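Local coordinates for protein 2-phospho-L-lactate guanylyltransferase (Methanosarcina mazei, PDB 2I5E) that probably transfers a guanylyl group from GTP to (2S)-2-phospholactate, a step in the biosynthesis of coenzyme F420, at residues Y163-F166 against M167-T170. Numbering follows the deposited sequence.
Sequences YDSF and MAGT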
loop_
_atom_site.group_PDB
_atom_site.type_symbol
_atom_site.label_atom_id
_atom_site.label_comp_id
_atom_site.label_asym_id
_atom_site.label_seq_id
_atom_site.Cartn_x
_atom_site.Cartn_y
_atom_site.Cartn_z
ATOM N N TYR A 163 -6.183 -8.739 -4.403
ATOM C CA TYR A 163 -7.007 -7.687 -3.894
ATOM C C TYR A 163 -6.137 -6.465 -3.686
ATOM O O TYR A 163 -5.257 -6.530 -2.859
ATOM C CB TYR A 163 -7.575 -8.098 -2.496
ATOM C CG TYR A 163 -8.644 -7.149 -1.999
ATOM C CD1 TYR A 163 -9.837 -7.046 -2.658
ATOM C CD2 TYR A 163 -8.444 -6.344 -0.890
ATOM C CE1 TYR A 163 -10.826 -6.158 -2.249
ATOM C CE2 TYR A 163 -9.437 -5.427 -0.441
ATOM C CZ TYR A 163 -10.612 -5.393 -1.119
ATOM O OH TYR A 163 -11.584 -4.542 -0.742
ATOM N N ASP A 164 -6.396 -5.358 -4.370
ATOM C CA ASP A 164 -5.484 -4.228 -4.413
ATOM C C ASP A 164 -5.989 -3.120 -3.518
ATOM O O ASP A 164 -6.693 -2.247 -3.957
ATOM C CB ASP A 164 -5.371 -3.716 -5.866
ATOM C CG ASP A 164 -4.581 -2.427 -5.958
ATOM O OD1 ASP A 164 -3.617 -2.235 -5.166
ATOM O OD2 ASP A 164 -4.933 -1.562 -6.776
ATOM N N SER A 165 -5.592 -3.117 -2.258
ATOM C CA SER A 165 -6.082 -2.196 -1.285
ATOM C C SER A 165 -4.857 -1.724 -0.485
ATOM O O SER A 165 -4.205 -2.539 0.130
ATOM C CB SER A 165 -6.947 -2.984 -0.273
ATOM O OG SER A 165 -7.309 -2.122 0.772
ATOM N N PHE A 166 -4.680 -0.417 -0.365
ATOM C CA PHE A 166 -3.697 0.224 0.480
ATOM C C PHE A 166 -4.015 -0.114 1.966
ATOM O O PHE A 166 -3.097 -0.346 2.758
ATOM C CB PHE A 166 -3.751 1.767 0.224
ATOM C CG PHE A 166 -2.605 2.586 0.849
ATOM C CD1 PHE A 166 -1.610 3.112 0.074
ATOM C CD2 PHE A 166 -2.560 2.841 2.213
ATOM C CE1 PHE A 166 -0.596 3.922 0.649
ATOM C CE2 PHE A 166 -1.537 3.575 2.808
ATOM C CZ PHE A 166 -0.575 4.125 2.041
HETATM N N MSE A 167 -5.282 -0.048 2.366
HETATM C CA MSE A 167 -5.614 -0.144 3.786
HETATM C C MSE A 167 -5.450 -1.604 4.244
HETATM O O MSE A 167 -4.882 -1.839 5.297
HETATM C CB MSE A 167 -7.031 0.298 4.053
HETATM C CG MSE A 167 -7.339 1.777 3.705
HETATM SE SE MSE A 167 -6.233 3.093 4.568
HETATM C CE MSE A 167 -5.738 4.190 2.934
ATOM N N ALA A 168 -5.916 -2.581 3.450
ATOM C CA ALA A 168 -5.818 -3.976 3.866
ATOM C C ALA A 168 -4.347 -4.461 3.666
ATOM O O ALA A 168 -3.909 -5.477 4.205
ATOM C CB ALA A 168 -6.818 -4.885 3.008
ATOM N N GLY A 169 -3.589 -3.732 2.882
ATOM C CA GLY A 169 -2.194 -4.054 2.733
ATOM C C GLY A 169 -1.188 -3.425 3.671
ATOM O O GLY A 169 -0.005 -3.754 3.597
ATOM N N THR A 170 -1.650 -2.552 4.575
ATOM C CA THR A 170 -0.821 -1.954 5.660
ATOM C C THR A 170 -0.890 -2.823 6.891
ATOM O O THR A 170 -1.815 -2.728 7.733
ATOM C CB THR A 170 -1.334 -0.550 5.925
ATOM O OG1 THR A 170 -1.324 0.130 4.669
ATOM C CG2 THR A 170 -0.472 0.264 6.890
#
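M167 reaches back to the ring of F166. Its chain bends at chi2 and again at chi3, which brings the methyl carbon CE to 3.5 Å from F166 CD2. The approach is oblique to the ring. M167 is a selenomethionine, with SE in place of sulfur. D164 of the second subunit is hydrogen-bonded through OD1 to M167 N and through OD2 to S165 OG, which joins this turn to the dimer contact.

A168 N gives a nearly straight hydrogen bond to S165 OG (3.1 Å, 172°). With OG anti to the backbone N (chi1 173°), beside the carbonyl carbon, the serine hydroxyl faces the N-H of A168. A168 CB packs 3.8 Å from S165 CB and lies at the edge of the Y163 ring, near its plane. The Y163 hydroxyl is hydrogen-bonded to E108. An alanine in place of S165 would probably leave A168 N without its side-chain acceptor and D164 of the second subunit without one of its mates.

G169 N makes a weak, bent hydrogen bond to S165 O.

T170 OG1 donates a hydrogen bond to F166 O at 2.6 Å, with the donor tilted 22° from the carbonyl plane. OG1 is also hydrogen-bonded to a Tris molecule, probably from crystallisation.

S165 thus takes A168 N on its side chain and, weakly, G169 N on its carbonyl, which resembles an ST motif. This runs into a type I beta turn from M167 to T170. The whole lies in the loop between strand 160-162 and helix 175-184 of this GT-A-like nucleotidyltransferase fold, at the homodimer interface.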